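Local coordinates for integron Cassette Protein Hfx_Cass5 (Unidentified, PDB 3IF4), which is of unknown function but is encoded on a mobile integron gene cassette and is found as an assembly of two subunits, at residues A[82-87]-A[92-97]; A[78-83]-A[111-116]; A[56-61]-A[65-70]. All blocks are in the same frame, centred on the assembly; numbering follows the deposited sequence.

Contact 1. Residues A[82-87]-A[92-97]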
loop_
_atom_site.group_PDB
_atom_site.type_symbol
_atom_site.label_atom_id
_atom_site.label_comp_id
_atom_site.label_asym_id
_atom_site.label_seq_id
_atom_site.Cartn_x
_atom_site.Cartn_y
_atom_site.Cartn_z
ATOM N N GLN A 82 10.022 6.122 -3.572
ATOM C CA GLN A 82 8.848 5.682 -4.317
ATOM C C GLN A 82 8.364 6.799 -5.242
ATOM O O GLN A 82 8.042 6.567 -6.406
ATOM C CB GLN A 82 7.732 5.270 -3.347
ATOM C CG GLN A 82 6.462 4.772 -4.017
ATOM C CD GLN A 82 6.583 3.342 -4.492
ATOM O OE1 GLN A 82 7.691 2.822 -4.668
ATOM N NE2 GLN A 82 5.443 2.690 -4.703
ATOM N N ILE A 83 8.322 8.016 -4.711
ATOM C CA ILE A 83 7.912 9.175 -5.489
ATOM C C ILE A 83 8.878 9.443 -6.632
ATOM O O ILE A 83 8.458 9.670 -7.760
ATOM C CB ILE A 83 7.756 10.423 -4.611
ATOM C CG1 ILE A 83 6.559 10.248 -3.671
ATOM C CG2 ILE A 83 7.564 11.667 -5.470
ATOM C CD1 ILE A 83 6.427 11.329 -2.649
ATOM N N PHE A 84 10.172 9.408 -6.350
ATOM C CA PHE A 84 11.156 9.602 -7.407
ATOM C C PHE A 84 10.991 8.514 -8.468
ATOM O O PHE A 84 11.128 8.775 -9.666
ATOM C CB PHE A 84 12.580 9.591 -6.839
ATOM C CG PHE A 84 13.019 10.910 -6.260
ATOM C CD1 PHE A 84 12.106 11.757 -5.639
ATOM C CD2 PHE A 84 14.354 11.297 -6.315
ATOM C CE1 PHE A 84 12.511 12.973 -5.099
ATOM C CE2 PHE A 84 14.767 12.501 -5.775
ATOM C CZ PHE A 84 13.840 13.341 -5.161
ATOM N N ALA A 85 10.682 7.297 -8.021
ATOM C CA ALA A 85 10.561 6.156 -8.930
ATOM C C ALA A 85 9.360 6.279 -9.872
ATOM O O ALA A 85 9.449 5.940 -11.055
ATOM C CB ALA A 85 10.506 4.849 -8.145
ATOM N N ALA A 86 8.247 6.776 -9.348
ATOM C CA ALA A 86 7.054 7.003 -10.157
ATOM C C ALA A 86 7.325 8.047 -11.233
ATOM O O ALA A 86 6.904 7.899 -12.378
ATOM C CB ALA A 86 5.895 7.448 -9.272
ATOM N N ALA A 87 8.027 9.109 -10.853
ATOM C CA ALA A 87 8.394 10.158 -11.795
ATOM C C ALA A 87 9.337 9.621 -12.859
ATOM O O ALA A 87 9.285 10.040 -14.015
ATOM C CB ALA A 87 9.043 11.324 -11.061
ATOM N N VAL A 92 11.256 11.253 -15.984
ATOM C CA VAL A 92 11.876 12.349 -15.248
ATOM C C VAL A 92 12.652 11.866 -14.025
ATOM O O VAL A 92 12.089 11.282 -13.098
ATOM C CB VAL A 92 10.852 13.419 -14.828
ATOM C CG1 VAL A 92 11.553 14.567 -14.124
ATOM C CG2 VAL A 92 10.097 13.937 -16.036
ATOM N N LYS A 93 13.957 12.102 -14.045
ATOM C CA LYS A 93 14.828 11.763 -12.931
ATOM C C LYS A 93 15.008 12.987 -12.039
ATOM O O LYS A 93 15.748 13.919 -12.366
ATOM C CB LYS A 93 16.178 11.260 -13.442
ATOM C CG LYS A 93 17.232 11.096 -12.362
ATOM C CD LYS A 93 18.545 10.602 -12.945
ATOM C CE LYS A 93 19.647 10.592 -11.894
ATOM N NZ LYS A 93 19.238 9.883 -10.640
ATOM N N LEU A 94 14.305 12.981 -10.915
ATOM C CA LEU A 94 14.331 14.091 -9.980
ATOM C C LEU A 94 15.615 14.098 -9.159
ATOM O O LEU A 94 16.166 13.045 -8.835
ATOM C CB LEU A 94 13.118 14.004 -9.058
ATOM C CG LEU A 94 11.780 14.245 -9.758
ATOM C CD1 LEU A 94 10.615 13.858 -8.861
ATOM C CD2 LEU A 94 11.661 15.701 -10.175
ATOM N N VAL A 95 16.091 15.292 -8.821
ATOM C CA VAL A 95 17.263 15.425 -7.967
ATOM C C VAL A 95 17.113 16.600 -7.002
ATOM O O VAL A 95 16.461 17.591 -7.319
ATOM C CB VAL A 95 18.554 15.606 -8.792
ATOM C CG1 VAL A 95 18.835 14.367 -9.636
ATOM C CG2 VAL A 95 18.452 16.837 -9.669
ATOM N N LEU A 96 17.713 16.477 -5.823
ATOM C CA LEU A 96 17.661 17.537 -4.824
ATOM C C LEU A 96 18.772 18.544 -5.080
ATOM O O LEU A 96 19.882 18.180 -5.464
ATOM C CB LEU A 96 17.809 16.970 -3.410
ATOM C CG LEU A 96 16.777 15.968 -2.888
ATOM C CD1 LEU A 96 17.106 15.576 -1.450
ATOM C CD2 LEU A 96 15.366 16.532 -2.987
ATOM N N GLY A 97 18.471 19.814 -4.856
ATOM C CA GLY A 97 19.438 20.858 -5.100
ATOM C C GLY A 97 19.701 21.689 -3.868
ATOM O O GLY A 97 18.973 21.594 -2.876
HETATM O O HOH W 1 12.871 10.691 -10.599
#
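The phenyl ring of Phe84 lies under Leu94, whose CB sits almost squarely over the ring, 3.9 Å from the centroid and only 5° off the ring normal. This is a CH-pi contact over the face. At the rim of the same ring Phe84 CE2 comes within 3.4 Å of Leu94 O, and Phe84 CZ meets Leu96 CD2 edge-on, near the ring plane. With CG anti to the carbonyl carbon (chi1 -83°), the phenyl group reaches from the helix across to the strand. One turn on, Ala87 CB faces Leu94 CD1 at 3.7 Å. With an alanine in place of Phe84, Leu94 CB is likely to lose the ring it lies over and a gap to open beside Leu96 CD2, next to Ala117 of helix 107-118.

The backbones are tied as well. Val92 N donates to Ala87 O at 3.0 Å, closing the turn from helix 76-89 into strand 93-95, which pairs in parallel with a strand of the second subunit. A water donates to Phe84 O and Val92 O and accepts from Leu94 N (2.7 Å). The chemistry is thus divided: carbon packing holds strand to helix on the ring side, while one direct bond and one three-way water serve backbone polar groups at and beside the turn.

Contact 2. Residues A[78-83]-A[111-116]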
loop_
_atom_site.group_PDB
_atom_site.type_symbol
_atom_site.label_atom_id
_atom_site.label_comp_id
_atom_site.label_asym_id
_atom_site.label_seq_id
_atom_site.Cartn_x
_atom_site.Cartn_y
_atom_site.Cartn_z
ATOM N N GLN A 78 11.669 5.853 2.152
ATOM C CA GLN A 78 11.136 4.941 1.147
ATOM C C GLN A 78 10.111 5.646 0.278
ATOM O O GLN A 78 10.144 5.531 -0.947
ATOM C CB GLN A 78 10.479 3.730 1.800
ATOM C CG GLN A 78 11.427 2.802 2.526
ATOM C CD GLN A 78 10.689 1.648 3.188
ATOM O OE1 GLN A 78 11.008 1.256 4.311
ATOM N NE2 GLN A 78 9.686 1.110 2.498
ATOM N N TRP A 79 9.193 6.372 0.910
ATOM C CA TRP A 79 8.174 7.080 0.148
ATOM C C TRP A 79 8.779 8.112 -0.802
ATOM O O TRP A 79 8.301 8.274 -1.923
ATOM C CB TRP A 79 7.083 7.667 1.048
ATOM C CG TRP A 79 6.006 6.647 1.293
ATOM C CD1 TRP A 79 5.764 5.960 2.455
ATOM C CD2 TRP A 79 5.060 6.151 0.332
ATOM N NE1 TRP A 79 4.721 5.080 2.274
ATOM C CE2 TRP A 79 4.270 5.179 0.984
ATOM C CE3 TRP A 79 4.808 6.434 -1.012
ATOM C CZ2 TRP A 79 3.240 4.499 0.339
ATOM C CZ3 TRP A 79 3.783 5.757 -1.652
ATOM C CH2 TRP A 79 3.012 4.800 -0.975
ATOM N N LEU A 80 9.850 8.779 -0.382
ATOM C CA LEU A 80 10.516 9.713 -1.280
ATOM C C LEU A 80 11.082 8.936 -2.461
ATOM O O LEU A 80 10.917 9.332 -3.609
ATOM C CB LEU A 80 11.607 10.503 -0.559
ATOM C CG LEU A 80 12.381 11.512 -1.410
ATOM C CD1 LEU A 80 12.401 12.858 -0.741
ATOM C CD2 LEU A 80 13.798 11.021 -1.685
ATOM N N GLN A 81 11.718 7.805 -2.183
ATOM C CA GLN A 81 12.262 6.988 -3.261
ATOM C C GLN A 81 11.146 6.494 -4.176
ATOM O O GLN A 81 11.295 6.456 -5.396
ATOM C CB GLN A 81 13.054 5.813 -2.699
ATOM C CG GLN A 81 14.341 6.215 -2.004
ATOM C CD GLN A 81 15.015 5.046 -1.320
ATOM O OE1 GLN A 81 14.360 4.068 -0.950
ATOM N NE2 GLN A 81 16.327 5.140 -1.141
ATOM N N GLN A 82 10.022 6.122 -3.572
ATOM C CA GLN A 82 8.848 5.682 -4.317
ATOM C C GLN A 82 8.364 6.799 -5.242
ATOM O O GLN A 82 8.042 6.567 -6.406
ATOM C CB GLN A 82 7.732 5.270 -3.347
ATOM C CG GLN A 82 6.462 4.772 -4.017
ATOM C CD GLN A 82 6.583 3.342 -4.492
ATOM O OE1 GLN A 82 7.691 2.822 -4.668
ATOM N NE2 GLN A 82 5.443 2.690 -4.703
ATOM N N ILE A 83 8.322 8.016 -4.711
ATOM C CA ILE A 83 7.912 9.175 -5.489
ATOM C C ILE A 83 8.878 9.443 -6.632
ATOM O O ILE A 83 8.458 9.670 -7.760
ATOM C CB ILE A 83 7.756 10.423 -4.611
ATOM C CG1 ILE A 83 6.559 10.248 -3.671
ATOM C CG2 ILE A 83 7.564 11.667 -5.470
ATOM C CD1 ILE A 83 6.427 11.329 -2.649
ATOM N N ALA A 111 17.856 15.282 6.855
ATOM C CA ALA A 111 19.120 14.632 6.523
ATOM C C ALA A 111 18.855 13.275 5.880
ATOM O O ALA A 111 19.375 12.960 4.810
ATOM C CB ALA A 111 19.980 14.471 7.761
ATOM N N GLU A 112 18.024 12.481 6.539
ATOM C CA GLU A 112 17.718 11.143 6.062
ATOM C C GLU A 112 17.049 11.172 4.686
ATOM O O GLU A 112 17.292 10.301 3.849
ATOM C CB GLU A 112 16.829 10.430 7.073
ATOM C CG GLU A 112 16.815 8.930 6.930
ATOM C CD GLU A 112 16.080 8.268 8.068
ATOM O OE1 GLU A 112 16.255 8.717 9.222
ATOM O OE2 GLU A 112 15.325 7.305 7.808
ATOM N N LEU A 113 16.207 12.173 4.450
ATOM C CA LEU A 113 15.543 12.290 3.159
ATOM C C LEU A 113 16.567 12.652 2.101
ATOM O O LEU A 113 16.492 12.194 0.959
ATOM C CB LEU A 113 14.409 13.320 3.200
ATOM C CG LEU A 113 13.126 12.861 3.905
ATOM C CD1 LEU A 113 12.048 13.929 3.814
ATOM C CD2 LEU A 113 12.622 11.551 3.315
ATOM N N THR A 114 17.541 13.464 2.492
ATOM C CA THR A 114 18.606 13.851 1.581
ATOM C C THR A 114 19.397 12.628 1.138
ATOM O O THR A 114 19.687 12.460 -0.048
ATOM C CB THR A 114 19.556 14.865 2.228
ATOM O OG1 THR A 114 18.854 16.094 2.450
ATOM C CG2 THR A 114 20.750 15.126 1.321
ATOM N N HIS A 115 19.737 11.771 2.095
ATOM C CA HIS A 115 20.520 10.577 1.796
ATOM C C HIS A 115 19.727 9.569 0.967
ATOM O O HIS A 115 20.279 8.914 0.083
ATOM C CB HIS A 115 21.023 9.923 3.081
ATOM C CG HIS A 115 21.895 8.730 2.844
ATOM N ND1 HIS A 115 21.394 7.454 2.723
ATOM C CD2 HIS A 115 23.238 8.624 2.701
ATOM C CE1 HIS A 115 22.390 6.608 2.518
ATOM N NE2 HIS A 115 23.517 7.293 2.502
ATOM N N ALA A 116 18.436 9.453 1.259
ATOM C CA ALA A 116 17.569 8.526 0.540
ATOM C C ALA A 116 17.460 8.907 -0.933
ATOM O O ALA A 116 17.284 8.046 -1.795
ATOM C CB ALA A 116 16.191 8.482 1.182
#
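Gln81 NE2 donates to the backbone oxygen of Ala116 at 3.1 Å, the one hydrogen bond that spans the two helices here. It is fairly straight, 160° at the hydrogen, and arrives in the carbonyl plane on a lone pair; the oxygen in turn lies close to the plane of the glutamine amide. The side chain gets there with CG anti to its own carbonyl carbon and the chain extended beyond CG. Gln81 CG also comes within 3.5 Å of Ala116 O, and Gln81 NE2 approaches Ala116 CB.

Beside this bond the contact is apolar. Leu80 CB meets Leu113 CD2 at 4.1 Å, and Leu80 CD2 lies 4.0 Å from Leu113 O. Leu80 CG stands anti to the backbone N (chi1 180°), which carries the leucine methyls toward helix 107-118. The segments run in roughly the same direction, crossing at -39° with axes 9.3 Å apart at closest approach. Ala116 also packs on Ala77, while Leu113 continues onto Tyr76 and Trp102 of its own chain and Ile38 of the second subunit. Small and branched aliphatic groups therefore supply most of the interface, and the glutamine at its margin adds a directional bond that ties its amide to a carbonyl in the last turn of helix 107-118.

Contact 3. Residues A[56-61]-A[65-70]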
loop_
_atom_site.group_PDB
_atom_site.type_symbol
_atom_site.label_atom_id
_atom_site.label_comp_id
_atom_site.label_asym_id
_atom_site.label_seq_id
_atom_site.Cartn_x
_atom_site.Cartn_y
_atom_site.Cartn_z
ATOM N N GLU A 56 -6.555 -3.398 -3.373
ATOM C CA GLU A 56 -5.236 -3.968 -3.075
ATOM C C GLU A 56 -5.285 -5.438 -2.630
ATOM O O GLU A 56 -4.335 -5.951 -2.044
ATOM C CB GLU A 56 -4.504 -3.121 -2.032
ATOM C CG GLU A 56 -4.265 -1.693 -2.475
ATOM C CD GLU A 56 -3.616 -1.614 -3.851
ATOM O OE1 GLU A 56 -2.463 -1.137 -3.933
ATOM O OE2 GLU A 56 -4.251 -2.029 -4.849
ATOM N N VAL A 57 -6.394 -6.110 -2.911
ATOM C CA VAL A 57 -6.490 -7.539 -2.656
ATOM C C VAL A 57 -6.232 -8.283 -3.959
ATOM O O VAL A 57 -6.615 -7.815 -5.027
ATOM C CB VAL A 57 -7.875 -7.889 -2.117
ATOM C CG1 VAL A 57 -7.987 -9.380 -1.834
ATOM C CG2 VAL A 57 -8.146 -7.074 -0.865
ATOM N N SER A 58 -5.575 -9.433 -3.879
ATOM C CA SER A 58 -5.302 -10.212 -5.078
ATOM C C SER A 58 -5.745 -11.656 -4.925
ATOM O O SER A 58 -5.924 -12.155 -3.813
ATOM C CB SER A 58 -3.815 -10.179 -5.416
ATOM O OG SER A 58 -3.276 -8.925 -5.090
ATOM N N TRP A 59 -5.914 -12.325 -6.056
ATOM C CA TRP A 59 -6.291 -13.729 -6.065
ATOM C C TRP A 59 -5.150 -14.521 -6.682
ATOM O O TRP A 59 -4.694 -14.208 -7.773
ATOM C CB TRP A 59 -7.585 -13.937 -6.859
ATOM C CG TRP A 59 -7.992 -15.393 -7.064
ATOM C CD1 TRP A 59 -7.888 -16.122 -8.220
ATOM C CD2 TRP A 59 -8.583 -16.274 -6.091
ATOM N NE1 TRP A 59 -8.375 -17.397 -8.024
ATOM C CE2 TRP A 59 -8.806 -17.516 -6.732
ATOM C CE3 TRP A 59 -8.940 -16.132 -4.747
ATOM C CZ2 TRP A 59 -9.368 -18.612 -6.067
ATOM C CZ3 TRP A 59 -9.500 -17.224 -4.086
ATOM C CH2 TRP A 59 -9.712 -18.446 -4.751
ATOM N N ASN A 60 -4.673 -15.528 -5.966
ATOM C CA ASN A 60 -3.636 -16.399 -6.489
ATOM C C ASN A 60 -4.257 -17.742 -6.842
ATOM O O ASN A 60 -4.638 -18.514 -5.956
ATOM C CB ASN A 60 -2.519 -16.570 -5.461
ATOM C CG ASN A 60 -1.352 -17.368 -5.998
ATOM O OD1 ASN A 60 -1.442 -18.588 -6.181
ATOM N ND2 ASN A 60 -0.242 -16.684 -6.254
ATOM N N GLU A 61 -4.374 -18.017 -8.136
ATOM C CA GLU A 61 -5.122 -19.187 -8.578
ATOM C C GLU A 61 -4.427 -20.508 -8.242
ATOM O O GLU A 61 -5.091 -21.522 -8.023
ATOM C CB GLU A 61 -5.443 -19.103 -10.073
ATOM C CG GLU A 61 -6.331 -20.241 -10.584
ATOM C CD GLU A 61 -7.666 -20.347 -9.846
ATOM O OE1 GLU A 61 -8.497 -19.419 -9.965
ATOM O OE2 GLU A 61 -7.891 -21.371 -9.162
ATOM N N SER A 65 -6.232 -18.574 -3.251
ATOM C CA SER A 65 -6.356 -17.750 -2.057
ATOM C C SER A 65 -6.385 -16.264 -2.382
ATOM O O SER A 65 -5.787 -15.819 -3.359
ATOM C CB SER A 65 -5.196 -18.043 -1.103
ATOM O OG SER A 65 -3.941 -17.850 -1.754
ATOM N N LEU A 66 -7.107 -15.515 -1.557
ATOM C CA LEU A 66 -7.034 -14.072 -1.541
ATOM C C LEU A 66 -5.839 -13.723 -0.677
ATOM O O LEU A 66 -5.617 -14.367 0.345
ATOM C CB LEU A 66 -8.288 -13.488 -0.907
ATOM C CG LEU A 66 -9.600 -13.820 -1.611
ATOM C CD1 LEU A 66 -10.778 -13.841 -0.626
ATOM C CD2 LEU A 66 -9.835 -12.834 -2.746
ATOM N N HIS A 67 -5.068 -12.709 -1.068
ATOM C CA HIS A 67 -3.919 -12.320 -0.258
ATOM C C HIS A 67 -3.607 -10.831 -0.310
ATOM O O HIS A 67 -4.034 -10.117 -1.217
ATOM C CB HIS A 67 -2.683 -13.144 -0.627
ATOM C CG HIS A 67 -2.165 -12.876 -2.006
ATOM N ND1 HIS A 67 -1.444 -11.744 -2.324
ATOM C CD2 HIS A 67 -2.252 -13.600 -3.148
ATOM C CE1 HIS A 67 -1.116 -11.779 -3.604
ATOM N NE2 HIS A 67 -1.591 -12.895 -4.126
ATOM N N SER A 68 -2.855 -10.380 0.687
ATOM C CA SER A 68 -2.429 -8.994 0.785
ATOM C C SER A 68 -1.116 -8.814 0.043
ATOM O O SER A 68 -0.549 -9.784 -0.458
ATOM C CB SER A 68 -2.240 -8.616 2.256
ATOM O OG SER A 68 -1.138 -9.303 2.828
ATOM N N PRO A 69 -0.633 -7.567 -0.044
ATOM C CA PRO A 69 0.732 -7.321 -0.510
ATOM C C PRO A 69 1.700 -7.678 0.606
ATOM O O PRO A 69 1.257 -8.085 1.682
ATOM C CB PRO A 69 0.764 -5.806 -0.729
ATOM C CG PRO A 69 -0.665 -5.360 -0.712
ATOM C CD PRO A 69 -1.372 -6.317 0.178
ATOM N N VAL A 70 2.997 -7.527 0.360
ATOM C CA VAL A 70 3.983 -7.726 1.410
ATOM C C VAL A 70 3.804 -6.612 2.433
ATOM O O VAL A 70 3.554 -5.472 2.066
ATOM C CB VAL A 70 5.415 -7.712 0.845
ATOM C CG1 VAL A 70 6.435 -7.825 1.966
ATOM C CG2 VAL A 70 5.604 -8.838 -0.156
HETATM O O HOH W 2 -2.846 -7.941 -2.753
#
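From its CB, His67 turns back over the partner strand: CG stands between the backbone N and the carbonyl carbon (chi1 67°), a torsion that lays the imidazole across Ser58 and Asn60. His67 CD2 is 3.8 Å from Asn60 CB, which sits at the ring edge near the plane. His67 CE1 comes to 3.6 Å from Ser58 CB, and NE2 is near both Ser58 CB and Asn60 CB; the serine CB makes a CH-pi contact over the ring face, 29° off the normal. His67 ND1 turns back to the chain just past its strand and donates to Ser68 O at 2.9 Å, nearly straight and in the ring plane, although it meets that oxygen from above the carbonyl plane. This bond fixes the ring's rotation, and the ring of His39 on the adjacent strand meets it.

Beneath these side chains runs an antiparallel beta hairpin, with strand 58-60 at one margin of a sheet that has four strands within this chain. Ser58 and His67 form one hydrogen-bonded pair, Asn60 and Ser65 another, whose Asn60 N to Ser65 O bond is 2.8 Å long and 174° at the hydrogen. Between them stands the non-hydrogen-bonded pair Trp59 and Leu66, with side chains on the opposite face. The indole passes over the Ser65 backbone, and Trp59 CE3 lies 4.0 Å from Leu66 CG, the leucine carbon at the ring edge. Trp59 NE1 donates to Glu61 OE1 at 2.8 Å; Glu61 OE2 forms a salt bridge with Arg64 NH1. Leu66 CD2 also packs against Val57 CG1, and Leu66 continues onto Ile83 of the second subunit. Where the strands end, a water accepts from Ser58 OG and donates to Glu56 O and His67 O, while Pro69 CD lies beside Glu56 O.

Contact 3 comes first along the chain, on the hairpin at one margin of the antiparallel sheet; contacts 1 and 2 follow, both built on helix 76-89 and sharing Gln82 and Ile83. These two have centres about 10 Å apart and touch where Leu96 packs on Thr114. Contact 3 lies on the other side of the chain's centre, its centre 28 to 29 Å from theirs, with no touch within the chain. The second subunit reaches both ends: Gln82 NE2 is hydrogen-bonded to Met55 O of the second subunit and Trp79 packs on its Pro69, consistent with each subunit's helical half docking on its partner's sheet.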